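Local coordinates for backbone pilus subunit (Streptococcus pneumoniae, PDB 3RPK), which forms the shaft of the pneumococcal pilus as its major pilin, a multidomain, Ig-like cell-wall-anchored protein probably joined to further copies of itself, at residues Val75-Gln80 with Tyr117-Leu122; Lys137-Glu142 with Lys158-Lys163; Ile286-Glu291 with Ala572-Ala577. All coordinates share one frame; numbering follows the deposited sequence.

Interaction 1 of 3, residues Val75-Gln80 with Tyr117-Leu122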
ATOM      1  N   VAL A  75      11.339  42.845   0.809  1.00 30.05           N
ATOM      2  CA  VAL A  75      11.367  41.385   0.935  1.00 28.34           C
ATOM      3  C   VAL A  75      10.104  40.976   1.683  1.00 29.00           C
ATOM      4  O   VAL A  75       9.769  41.589   2.702  1.00 27.73           O
ATOM      5  CB  VAL A  75      12.631  40.882   1.698  1.00 32.39           C
ATOM      6  CG1 VAL A  75      12.803  39.368   1.552  1.00 32.47           C
ATOM      7  CG2 VAL A  75      13.892  41.608   1.240  1.00 32.08           C
ATOM      8  N   ASN A  76       9.410  39.942   1.179  1.00 24.22           N
ATOM      9  CA  ASN A  76       8.197  39.411   1.807  1.00 23.11           C
ATOM     10  C   ASN A  76       8.288  37.916   2.091  1.00 24.65           C
ATOM     11  O   ASN A  76       9.100  37.230   1.483  1.00 22.28           O
ATOM     12  CB  ASN A  76       6.915  39.799   1.053  1.00 24.19           C
ATOM     13  CG  ASN A  76       6.706  39.092  -0.259  1.00 63.60           C
ATOM     14  OD1 ASN A  76       7.187  39.704  -1.343  1.00 63.16           O
ATOM     15  ND2 ASN A  76       6.096  38.011  -0.323  1.00 55.08           N
ATOM     16  N   ILE A  77       7.449  37.427   3.025  1.00 21.78           N
ATOM     17  CA  ILE A  77       7.351  36.027   3.446  1.00 21.50           C
ATOM     18  C   ILE A  77       6.077  35.380   2.829  1.00 27.36           C
ATOM     19  O   ILE A  77       5.041  36.036   2.706  1.00 26.35           O
ATOM     20  CB  ILE A  77       7.403  35.967   5.019  1.00 24.05           C
ATOM     21  CG1 ILE A  77       8.776  36.433   5.537  1.00 24.41           C
ATOM     22  CG2 ILE A  77       7.053  34.586   5.580  1.00 23.50           C
ATOM     23  CD1 ILE A  77       8.899  36.593   7.050  1.00 37.17           C
ATOM     24  N   ASP A  78       6.174  34.109   2.409  1.00 26.88           N
ATOM     25  CA  ASP A  78       5.030  33.374   1.882  1.00 27.97           C
ATOM     26  C   ASP A  78       4.181  32.896   3.059  1.00 33.40           C
ATOM     27  O   ASP A  78       4.718  32.290   3.993  1.00 32.46           O
ATOM     28  CB  ASP A  78       5.470  32.195   1.010  1.00 31.00           C
ATOM     29  CG  ASP A  78       4.306  31.505   0.309  1.00 50.24           C
ATOM     30  OD1 ASP A  78       3.834  32.038  -0.728  1.00 50.56           O
ATOM     31  OD2 ASP A  78       3.846  30.448   0.814  1.00 59.26           O
ATOM     32  N   PRO A  79       2.860  33.176   3.039  1.00 32.68           N
ATOM     33  CA  PRO A  79       2.005  32.791   4.177  1.00 33.33           C
ATOM     34  C   PRO A  79       2.039  31.313   4.574  1.00 40.17           C
ATOM     35  O   PRO A  79       2.036  31.007   5.771  1.00 40.38           O
ATOM     36  CB  PRO A  79       0.611  33.232   3.731  1.00 34.93           C
ATOM     37  CG  PRO A  79       0.857  34.329   2.757  1.00 39.19           C
ATOM     38  CD  PRO A  79       2.079  33.900   2.012  1.00 34.60           C
ATOM     39  N   GLN A  80       2.104  30.404   3.587  1.00 37.76           N
ATOM     40  CA  GLN A  80       2.109  28.961   3.853  1.00 38.03           C
ATOM     41  C   GLN A  80       3.492  28.265   3.823  1.00 39.95           C
ATOM     42  O   GLN A  80       3.617  27.165   4.363  1.00 39.89           O
ATOM     43  CB  GLN A  80       1.044  28.221   2.997  1.00 39.96           C
ATOM     44  CG  GLN A  80       1.176  28.442   1.475  1.00 61.02           C
ATOM     45  CD  GLN A  80      -0.024  28.024   0.638  1.00 82.81           C
ATOM     46  OE1 GLN A  80      -0.213  28.492  -0.502  1.00 75.01           O
ATOM     47  NE2 GLN A  80      -0.827  27.092   1.142  1.00 77.05           N
ATOM     48  N   TYR A 117       6.404  36.045  12.157  1.00 18.77           N
ATOM     49  CA  TYR A 117       6.791  34.758  11.579  1.00 18.01           C
ATOM     50  C   TYR A 117       8.034  34.208  12.288  1.00 21.22           C
ATOM     51  O   TYR A 117       8.867  34.966  12.779  1.00 20.53           O
ATOM     52  CB  TYR A 117       7.119  34.908  10.083  1.00 19.35           C
ATOM     53  CG  TYR A 117       5.919  35.134   9.202  1.00 22.40           C
ATOM     54  CD1 TYR A 117       5.208  34.058   8.669  1.00 24.24           C
ATOM     55  CD2 TYR A 117       5.508  36.422   8.865  1.00 23.44           C
ATOM     56  CE1 TYR A 117       4.114  34.259   7.831  1.00 23.48           C
ATOM     57  CE2 TYR A 117       4.420  36.633   8.017  1.00 24.02           C
ATOM     58  CZ  TYR A 117       3.716  35.546   7.524  1.00 30.18           C
ATOM     59  OH  TYR A 117       2.615  35.727   6.739  1.00 36.19           O
ATOM     60  N   GLU A 118       8.179  32.895  12.291  1.00 17.74           N
ATOM     61  CA  GLU A 118       9.347  32.251  12.850  1.00 17.65           C
ATOM     62  C   GLU A 118      10.204  31.775  11.677  1.00 22.73           C
ATOM     63  O   GLU A 118       9.665  31.160  10.753  1.00 22.15           O
ATOM     64  CB  GLU A 118       8.953  31.067  13.763  1.00 18.97           C
ATOM     65  CG  GLU A 118      10.151  30.323  14.335  1.00 28.47           C
ATOM     66  CD  GLU A 118       9.954  28.861  14.704  1.00 46.77           C
ATOM     67  OE1 GLU A 118      10.499  27.992  13.988  1.00 33.35           O
ATOM     68  OE2 GLU A 118       9.308  28.583  15.739  1.00 33.36           O
ATOM     69  N   ILE A 119      11.526  32.091  11.691  1.00 20.32           N
ATOM     70  CA  ILE A 119      12.452  31.588  10.676  1.00 20.32           C
ATOM     71  C   ILE A 119      13.105  30.353  11.322  1.00 25.76           C
ATOM     72  O   ILE A 119      14.077  30.453  12.089  1.00 25.43           O
ATOM     73  CB  ILE A 119      13.446  32.618  10.084  1.00 23.38           C
ATOM     74  CG1 ILE A 119      12.779  33.950   9.747  1.00 23.92           C
ATOM     75  CG2 ILE A 119      14.184  32.036   8.873  1.00 24.64           C
ATOM     76  CD1 ILE A 119      11.521  33.903   8.746  1.00 38.36           C
ATOM     77  N   HIS A 120      12.451  29.202  11.089  1.00 21.96           N
ATOM     78  CA  HIS A 120      12.795  27.901  11.623  1.00 21.40           C
ATOM     79  C   HIS A 120      14.231  27.488  11.331  1.00 24.49           C
ATOM     80  O   HIS A 120      14.877  26.915  12.207  1.00 23.36           O
ATOM     81  CB  HIS A 120      11.784  26.856  11.121  1.00 22.21           C
ATOM     82  CG  HIS A 120      11.852  25.539  11.838  1.00 25.77           C
ATOM     83  ND1 HIS A 120      11.465  25.414  13.167  1.00 27.51           N
ATOM     84  CD2 HIS A 120      12.249  24.330  11.384  1.00 27.68           C
ATOM     85  CE1 HIS A 120      11.646  24.144  13.477  1.00 27.06           C
ATOM     86  NE2 HIS A 120      12.100  23.446  12.435  1.00 27.64           N
ATOM     87  N   SER A 121      14.728  27.783  10.112  1.00 21.75           N
ATOM     88  CA  SER A 121      16.080  27.406   9.691  1.00 21.86           C
ATOM     89  C   SER A 121      17.163  28.172  10.453  1.00 26.74           C
ATOM     90  O   SER A 121      18.264  27.658  10.621  1.00 27.26           O
ATOM     91  CB  SER A 121      16.255  27.594   8.185  1.00 24.51           C
ATOM     92  OG  SER A 121      16.648  28.921   7.861  1.00 29.66           O
ATOM     93  N   LEU A 122      16.850  29.402  10.887  1.00 23.13           N
ATOM     94  CA  LEU A 122      17.747  30.306  11.621  1.00 22.24           C
ATOM     95  C   LEU A 122      17.742  30.040  13.147  1.00 25.02           C
ATOM     96  O   LEU A 122      18.626  30.511  13.875  1.00 23.75           O
ATOM     97  CB  LEU A 122      17.340  31.764  11.310  1.00 21.81           C
ATOM     98  CG  LEU A 122      18.142  32.555  10.240  1.00 26.13           C
ATOM     99  CD1 LEU A 122      18.640  31.684   9.095  1.00 27.29           C
ATOM    100  CD2 LEU A 122      17.308  33.693   9.674  1.00 26.43           C
TER
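Ile77 sets its branch methyl CG2 over one face of the Tyr117 ring. The methyl sits almost above the ring centre: Ile77 CG2 is 3.6 Å from the centroid of Tyr117 and 11° off the ring normal, a CH-pi contact. The other branch runs back along the same aromatic side chain, so that Ile77 CD1 comes to 3.8 Å from Tyr117 CD2 and also meets Tyr117 CB. The first torsion (chi1 -66°) sets CG2 anti to the backbone N and CG1 beside it; the extended second torsion then carries CD1 to the ring. The two side chains slide past each other in opposite directions rather than meeting end on. Ile119 reaches the same isoleucine from further along the chain, its CD1 4.1 Å from Ile77 CD1. At the phenolic end Pro79 borders the ring: Pro79 CA lies 3.9 Å from Tyr117 OH, and the Pro79 carbonyl oxygen stands at the ring edge, near its plane. Tyr117 and Glu118 are part of strand 112-118, within a four-stranded antiparallel sheet of the N-terminal region, consistent with an Ig-like fold; the chain that leaves strand 75-76 packs its first apolar side chain against the tyrosine of this sheet. Behind the contact, Thr59 of the neighbouring strand 55-59 touches both Ile77 and Tyr117. Asn63 meets both partners: its OD1 is hydrogen-bonded with Tyr117 OH and its main chain with that of Ile77. Glu118 points away from 75-80 and binds the ring of His120 instead, with His120 ND1 2.9 Å from Glu118 OE1 and the carboxylate oxygen lying in the imidazole plane. The other oxygen of Glu118 forms a salt bridge with Lys16.

Interaction 2 of 3, residues Lys137-Glu142 with Lys158-Lys163; sequences KAVPIE and KNTEAK
Thr160 wraps round the carbonyl oxygen of Lys137. Its CB stands 3.4 Å from Lys137 O, and the two branches then part. The hydroxyl lies between the backbone N and the carbonyl carbon (chi1 62°), which turns Thr160 OG1 onto Lys137 O at 2.8 Å as a hydrogen-bond donor tilted out of the carbonyl plane; OG1 also meets Lys137 CG and has a further hydrogen bond with Ser136 OG. The methyl CG2 passes the same carbonyl oxygen and ends against Val139, 3.9 Å from Val139 CG2. The backbone N-H of Thr160 gives Lys137 O its second bond, also 2.8 Å from Thr160 N to Lys137 O, nearly straight at 169° and close to the line of the C=O. On the far side of Ala138, Val139 N donates to Lys158 O over 2.7 Å, with the donor in the carbonyl plane. These backbone bonds frame a single beta bridge between Ala138 and Asn159. Val139 also sets CG1 against the aliphatic part of Lys158, 3.9 Å from Lys158 CE, where the two side chains meet at a slant. Asn159 brings OD1 alongside Ala138 CB, but its amide is claimed by the strand 11-18: OD1 by Lys16 NZ and ND2 by Leu17 O. The segment 158-163 belongs to the connection from strand 152-155 to strand 165-170, the edge strand of the next sheet, so the bridge ties the start of this connection to the chain entering strand 141-145. The polar pairing across the contact rests on main-chain groups and one hydroxyl; Lys137 and Lys158 contribute carbonyls and methylenes, which implies a join that owes little to their charges.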
ATOM      1  N   LYS A 137       7.814  24.547  13.829  1.00 20.65           N
ATOM      2  CA  LYS A 137       7.774  25.999  13.612  1.00 19.03           C
ATOM      3  C   LYS A 137       6.431  26.563  14.085  1.00 23.99           C
ATOM      4  O   LYS A 137       5.451  25.835  14.088  1.00 24.43           O
ATOM      5  CB  LYS A 137       8.060  26.366  12.139  1.00 19.42           C
ATOM      6  CG  LYS A 137       7.154  25.682  11.116  1.00 17.89           C
ATOM      7  CD  LYS A 137       7.382  26.152   9.689  1.00 23.88           C
ATOM      8  CE  LYS A 137       8.764  25.899   9.120  1.00 37.34           C
ATOM      9  NZ  LYS A 137       9.135  24.460   9.159  1.00 43.19           N
ATOM     10  N   ALA A 138       6.382  27.825  14.522  1.00 20.85           N
ATOM     11  CA  ALA A 138       5.146  28.416  15.024  1.00 20.37           C
ATOM     12  C   ALA A 138       4.184  28.893  13.952  1.00 24.66           C
ATOM     13  O   ALA A 138       4.587  29.331  12.862  1.00 25.40           O
ATOM     14  CB  ALA A 138       5.460  29.554  15.969  1.00 21.39           C
ATOM     15  N   VAL A 139       2.894  28.865  14.306  1.00 20.17           N
ATOM     16  CA  VAL A 139       1.812  29.358  13.468  1.00 19.52           C
ATOM     17  C   VAL A 139       2.029  30.871  13.429  1.00 22.70           C
ATOM     18  O   VAL A 139       2.303  31.432  14.502  1.00 23.86           O
ATOM     19  CB  VAL A 139       0.424  28.932  14.047  1.00 23.26           C
ATOM     20  CG1 VAL A 139      -0.709  29.829  13.566  1.00 23.15           C
ATOM     21  CG2 VAL A 139       0.122  27.483  13.704  1.00 23.07           C
ATOM     22  N   PRO A 140       2.031  31.530  12.230  1.00 18.41           N
ATOM     23  CA  PRO A 140       2.245  33.001  12.191  1.00 18.68           C
ATOM     24  C   PRO A 140       1.264  33.783  13.094  1.00 25.08           C
ATOM     25  O   PRO A 140       0.080  33.412  13.222  1.00 23.46           O
ATOM     26  CB  PRO A 140       2.116  33.365  10.702  1.00 19.43           C
ATOM     27  CG  PRO A 140       2.235  32.098   9.983  1.00 23.56           C
ATOM     28  CD  PRO A 140       1.738  31.007  10.882  1.00 19.40           C
ATOM     29  N   ILE A 141       1.799  34.822  13.777  1.00 23.60           N
ATOM     30  CA  ILE A 141       1.082  35.650  14.754  1.00 24.53           C
ATOM     31  C   ILE A 141       0.548  36.911  14.086  1.00 31.81           C
ATOM     32  O   ILE A 141       1.332  37.782  13.705  1.00 32.71           O
ATOM     33  CB  ILE A 141       2.000  35.988  15.963  1.00 27.86           C
ATOM     34  CG1 ILE A 141       2.533  34.741  16.654  1.00 29.05           C
ATOM     35  CG2 ILE A 141       1.321  36.875  16.951  1.00 29.09           C
ATOM     36  CD1 ILE A 141       4.022  34.435  16.290  1.00 44.53           C
ATOM     37  N   GLU A 142      -0.781  37.023  13.953  1.00 28.88           N
ATOM     38  CA  GLU A 142      -1.402  38.207  13.353  1.00 28.46           C
ATOM     39  C   GLU A 142      -1.846  39.085  14.525  1.00 32.10           C
ATOM     40  O   GLU A 142      -2.788  38.713  15.235  1.00 32.78           O
ATOM     41  CB  GLU A 142      -2.593  37.810  12.448  1.00 29.75           C
ATOM     42  CG  GLU A 142      -2.251  36.780  11.378  1.00 43.12           C
ATOM     43  CD  GLU A 142      -3.388  36.327  10.482  1.00 71.38           C
ATOM     44  OE1 GLU A 142      -3.769  37.099   9.570  1.00 80.48           O
ATOM     45  OE2 GLU A 142      -3.852  35.174  10.648  1.00 58.41           O
ATOM     46  N   LYS A 158       0.948  29.356  18.926  1.00 26.63           N
ATOM     47  CA  LYS A 158       0.773  27.913  18.836  1.00 26.21           C
ATOM     48  C   LYS A 158       1.721  27.467  17.732  1.00 29.68           C
ATOM     49  O   LYS A 158       2.070  28.268  16.858  1.00 30.45           O
ATOM     50  CB  LYS A 158      -0.690  27.518  18.533  1.00 28.55           C
ATOM     51  CG  LYS A 158      -1.549  28.615  17.879  1.00 41.24           C
ATOM     52  CD  LYS A 158      -2.856  28.057  17.274  1.00 45.86           C
ATOM     53  CE  LYS A 158      -3.448  28.918  16.178  1.00 44.56           C
ATOM     54  NZ  LYS A 158      -4.165  30.117  16.708  1.00 52.37           N
ATOM     55  N   ASN A 159       2.227  26.239  17.839  1.00 24.61           N
ATOM     56  CA  ASN A 159       3.153  25.715  16.852  1.00 23.48           C
ATOM     57  C   ASN A 159       2.344  24.956  15.851  1.00 27.90           C
ATOM     58  O   ASN A 159       1.192  24.602  16.115  1.00 27.49           O
ATOM     59  CB  ASN A 159       4.198  24.785  17.478  1.00 22.95           C
ATOM     60  CG  ASN A 159       5.074  25.369  18.558  1.00 46.14           C
ATOM     61  OD1 ASN A 159       5.373  26.654  18.472  1.00 43.49           O
ATOM     62  ND2 ASN A 159       5.506  24.659  19.479  1.00 37.05           N
ATOM     63  N   THR A 160       2.957  24.683  14.701  1.00 25.26           N
ATOM     64  CA  THR A 160       2.360  23.927  13.615  1.00 24.53           C
ATOM     65  C   THR A 160       2.279  22.433  13.966  1.00 29.08           C
ATOM     66  O   THR A 160       2.859  21.949  14.945  1.00 28.02           O
ATOM     67  CB  THR A 160       3.088  24.193  12.304  1.00 28.71           C
ATOM     68  OG1 THR A 160       4.440  23.751  12.430  1.00 25.05           O
ATOM     69  CG2 THR A 160       3.021  25.675  11.876  1.00 27.48           C
ATOM     70  N   GLU A 161       1.505  21.730  13.163  1.00 26.90           N
ATOM     71  CA  GLU A 161       1.202  20.315  13.240  1.00 26.59           C
ATOM     72  C   GLU A 161       2.240  19.554  12.395  1.00 30.27           C
ATOM     73  O   GLU A 161       2.281  19.724  11.168  1.00 31.64           O
ATOM     74  CB  GLU A 161      -0.258  20.084  12.749  1.00 28.27           C
ATOM     75  CG  GLU A 161      -0.665  20.744  11.407  1.00 45.38           C
ATOM     76  CD  GLU A 161      -0.916  22.250  11.261  1.00 63.21           C
ATOM     77  OE1 GLU A 161      -1.645  22.837  12.096  1.00 43.84           O
ATOM     78  OE2 GLU A 161      -0.454  22.823  10.245  1.00 49.30           O
ATOM     79  N   ALA A 162       3.131  18.776  13.054  1.00 23.81           N
ATOM     80  CA  ALA A 162       4.135  17.984  12.335  1.00 22.04           C
ATOM     81  C   ALA A 162       3.448  16.779  11.704  1.00 22.16           C
ATOM     82  O   ALA A 162       2.588  16.163  12.345  1.00 22.21           O
ATOM     83  CB  ALA A 162       5.237  17.533  13.275  1.00 22.74           C
ATOM     84  N   LYS A 163       3.757  16.492  10.429  1.00 15.72           N
ATOM     85  CA  LYS A 163       3.120  15.379   9.748  1.00 15.45           C
ATOM     86  C   LYS A 163       3.753  14.059  10.173  1.00 20.97           C
ATOM     87  O   LYS A 163       4.988  14.012  10.325  1.00 21.78           O
ATOM     88  CB  LYS A 163       3.173  15.537   8.222  1.00 17.70           C
ATOM     89  CG  LYS A 163       1.942  16.186   7.614  1.00 26.97           C
ATOM     90  CD  LYS A 163       2.287  16.926   6.316  1.00 34.31           C
ATOM     91  CE  LYS A 163       1.410  18.145   6.084  1.00 41.00           C
ATOM     92  NZ  LYS A 163       1.648  19.235   7.086  1.00 49.25           N
TER

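Interaction 3 of 3, residues Ile286-Glu291 with Ala572-Ala577; sequences IVEVPE and ATSYSA
Glu288 swings CG anti to its carbonyl carbon (chi1 -64°) and stays extended beyond it, sending the carboxylate straight toward the 572-577 loop; Tyr575, with CG anti to its own backbone N (chi1 -170°), turns its ring away from that carboxylate and towards Val287. The acid divides its oxygens between two donors. Ser576 OG donates to Glu288 OE1 at 2.6 Å, nearly along the C-O axis, and Tyr575 N donates to the syn lone pair of Glu288 OE2 at 3.2 Å. Carboxylate and phenol ring stand almost perpendicular. Val287 CG1 then covers one ring face, 3.5 Å from the centroid of Tyr575 in a CH-pi contact shifted toward the CG side.

Val287 and Glu288 are the two central residues of a type II beta turn, closed by Val289 N bonding to Ile286 O at 3.2 Å, and both point their side chains at 572-577. The turn belongs to a Cna-B-like domain, and its partner to the prealbumin-like domain near the C-terminus, so the contact joins two domains. Glu539 is hydrogen-bonded with the OH of Tyr575, and Lys425 makes a cation-pi contact with its ring. Two donors, one on each oxygen, probably favour the ionised carboxylate and limit its rotation, giving this interdomain contact a directional polar centre beside an apolar one.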
ATOM      1  N   ILE A 286      -1.870 -14.756 -10.266  1.00 21.53           N
ATOM      2  CA  ILE A 286      -1.711 -14.971 -11.703  1.00 21.65           C
ATOM      3  C   ILE A 286      -0.253 -14.830 -12.088  1.00 28.75           C
ATOM      4  O   ILE A 286       0.469 -13.976 -11.543  1.00 29.50           O
ATOM      5  CB  ILE A 286      -2.710 -14.126 -12.566  1.00 23.58           C
ATOM      6  CG1 ILE A 286      -4.181 -14.580 -12.354  1.00 22.35           C
ATOM      7  CG2 ILE A 286      -2.328 -14.042 -14.072  1.00 23.71           C
ATOM      8  CD1 ILE A 286      -4.510 -16.062 -12.628  1.00 25.34           C
ATOM      9  N   VAL A 287       0.186 -15.721 -12.986  1.00 25.33           N
ATOM     10  CA  VAL A 287       1.550 -15.746 -13.504  1.00 23.95           C
ATOM     11  C   VAL A 287       1.941 -14.410 -14.156  1.00 25.96           C
ATOM     12  O   VAL A 287       1.161 -13.848 -14.922  1.00 23.63           O
ATOM     13  CB  VAL A 287       1.807 -16.992 -14.380  1.00 26.07           C
ATOM     14  CG1 VAL A 287       2.584 -16.653 -15.627  1.00 25.32           C
ATOM     15  CG2 VAL A 287       2.551 -18.031 -13.577  1.00 25.90           C
ATOM     16  N   GLU A 288       3.114 -13.876 -13.751  1.00 23.70           N
ATOM     17  CA  GLU A 288       3.697 -12.617 -14.223  1.00 24.48           C
ATOM     18  C   GLU A 288       2.834 -11.347 -13.954  1.00 28.83           C
ATOM     19  O   GLU A 288       3.190 -10.241 -14.397  1.00 28.67           O
ATOM     20  CB  GLU A 288       4.278 -12.741 -15.654  1.00 26.07           C
ATOM     21  CG  GLU A 288       5.451 -13.715 -15.701  1.00 37.76           C
ATOM     22  CD  GLU A 288       5.836 -14.352 -17.025  1.00 57.86           C
ATOM     23  OE1 GLU A 288       5.574 -13.746 -18.088  1.00 51.45           O
ATOM     24  OE2 GLU A 288       6.473 -15.431 -16.988  1.00 52.02           O
ATOM     25  N   VAL A 289       1.726 -11.525 -13.172  1.00 22.77           N
ATOM     26  CA  VAL A 289       0.853 -10.471 -12.674  1.00 21.83           C
ATOM     27  C   VAL A 289       1.240 -10.288 -11.187  1.00 26.78           C
ATOM     28  O   VAL A 289       1.164 -11.245 -10.414  1.00 27.25           O
ATOM     29  CB  VAL A 289      -0.647 -10.798 -12.866  1.00 25.41           C
ATOM     30  CG1 VAL A 289      -1.534  -9.929 -11.977  1.00 24.89           C
ATOM     31  CG2 VAL A 289      -1.049 -10.656 -14.329  1.00 25.16           C
ATOM     32  N   PRO A 290       1.718  -9.101 -10.768  1.00 22.28           N
ATOM     33  CA  PRO A 290       2.146  -8.957  -9.376  1.00 22.30           C
ATOM     34  C   PRO A 290       1.001  -8.868  -8.368  1.00 28.32           C
ATOM     35  O   PRO A 290      -0.086  -8.467  -8.731  1.00 28.98           O
ATOM     36  CB  PRO A 290       3.004  -7.690  -9.411  1.00 23.37           C
ATOM     37  CG  PRO A 290       2.472  -6.908 -10.525  1.00 27.20           C
ATOM     38  CD  PRO A 290       1.962  -7.867 -11.535  1.00 22.91           C
ATOM     39  N   GLU A 291       1.247  -9.265  -7.110  1.00 25.10           N
ATOM     40  CA  GLU A 291       0.287  -9.170  -6.015  1.00 25.28           C
ATOM     41  C   GLU A 291       0.822  -8.161  -5.009  1.00 31.81           C
ATOM     42  O   GLU A 291       1.997  -8.230  -4.628  1.00 33.03           O
ATOM     43  CB  GLU A 291       0.008 -10.528  -5.339  1.00 26.80           C
ATOM     44  CG  GLU A 291      -0.765 -11.537  -6.178  1.00 41.73           C
ATOM     45  CD  GLU A 291      -2.046 -11.057  -6.834  1.00 67.01           C
ATOM     46  OE1 GLU A 291      -3.124 -11.213  -6.217  1.00 50.03           O
ATOM     47  OE2 GLU A 291      -1.977 -10.571  -7.988  1.00 72.37           O
ATOM     48  N   ALA A 572      11.497 -14.374 -15.580  1.00 21.61           N
ATOM     49  CA  ALA A 572      10.488 -13.347 -15.335  1.00 20.17           C
ATOM     50  C   ALA A 572       9.513 -13.192 -16.513  1.00 26.75           C
ATOM     51  O   ALA A 572       8.442 -12.600 -16.334  1.00 28.02           O
ATOM     52  CB  ALA A 572      11.150 -12.024 -15.026  1.00 20.08           C
ATOM     53  N   THR A 573       9.865 -13.739 -17.706  1.00 22.23           N
ATOM     54  CA  THR A 573       9.033 -13.637 -18.904  1.00 21.96           C
ATOM     55  C   THR A 573       8.943 -14.926 -19.730  1.00 26.26           C
ATOM     56  O   THR A 573       8.494 -14.880 -20.875  1.00 24.63           O
ATOM     57  CB  THR A 573       9.490 -12.466 -19.780  1.00 31.89           C
ATOM     58  OG1 THR A 573      10.915 -12.381 -19.788  1.00 33.40           O
ATOM     59  CG2 THR A 573       8.864 -11.153 -19.377  1.00 32.16           C
ATOM     60  N   SER A 574       9.323 -16.079 -19.152  1.00 23.67           N
ATOM     61  CA  SER A 574       9.301 -17.367 -19.850  1.00 22.83           C
ATOM     62  C   SER A 574       7.910 -17.807 -20.286  1.00 26.55           C
ATOM     63  O   SER A 574       7.767 -18.530 -21.275  1.00 28.14           O
ATOM     64  CB  SER A 574       9.999 -18.446 -19.029  1.00 26.21           C
ATOM     65  OG  SER A 574       9.491 -18.540 -17.707  1.00 32.27           O
ATOM     66  N   TYR A 575       6.883 -17.352 -19.575  1.00 20.66           N
ATOM     67  CA  TYR A 575       5.499 -17.695 -19.874  1.00 18.14           C
ATOM     68  C   TYR A 575       4.950 -16.873 -21.037  1.00 20.22           C
ATOM     69  O   TYR A 575       4.156 -17.391 -21.821  1.00 18.55           O
ATOM     70  CB  TYR A 575       4.667 -17.457 -18.603  1.00 17.74           C
ATOM     71  CG  TYR A 575       3.250 -17.982 -18.629  1.00 17.04           C
ATOM     72  CD1 TYR A 575       2.947 -19.249 -18.128  1.00 18.58           C
ATOM     73  CD2 TYR A 575       2.195 -17.169 -19.029  1.00 16.44           C
ATOM     74  CE1 TYR A 575       1.635 -19.711 -18.077  1.00 17.53           C
ATOM     75  CE2 TYR A 575       0.881 -17.620 -18.986  1.00 17.23           C
ATOM     76  CZ  TYR A 575       0.605 -18.894 -18.517  1.00 24.93           C
ATOM     77  OH  TYR A 575      -0.695 -19.329 -18.476  1.00 24.85           O
ATOM     78  N   SER A 576       5.354 -15.586 -21.121  1.00 18.12           N
ATOM     79  CA  SER A 576       4.858 -14.594 -22.081  1.00 19.55           C
ATOM     80  C   SER A 576       5.768 -14.185 -23.253  1.00 27.73           C
ATOM     81  O   SER A 576       5.264 -13.618 -24.219  1.00 27.91           O
ATOM     82  CB  SER A 576       4.405 -13.341 -21.337  1.00 22.97           C
ATOM     83  OG  SER A 576       5.453 -12.789 -20.553  1.00 30.79           O
ATOM     84  N   ALA A 577       7.095 -14.403 -23.161  1.00 26.53           N
ATOM     85  CA  ALA A 577       8.013 -13.978 -24.230  1.00 27.12           C
ATOM     86  C   ALA A 577       7.921 -14.816 -25.507  1.00 32.62           C
ATOM     87  O   ALA A 577       7.832 -16.055 -25.443  1.00 33.67           O
ATOM     88  CB  ALA A 577       9.451 -13.930 -23.731  1.00 27.61           C
TER

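Overall arrangement
Along the chain the three contacts come in series, each closing before the next opens. Interactions 1 and 2 are neighbours, their centres about 11 Å apart, and share one antiparallel sheet in which strands 112-118 and 141-145 lie side by side; they touch where Pro140 packs on Tyr117 and where Lys137 meets Glu118 and His120. Interaction 3 lies on the opposite side of the chain's centre, about 50 Å from interaction 2 and 52 Å from interaction 1, centre to centre. The first pair lies in the N-terminal region, interaction 2 including the connection to the next sheet, whereas 286-291 with 572-577 joins domains distant in sequence within this elongated pilin.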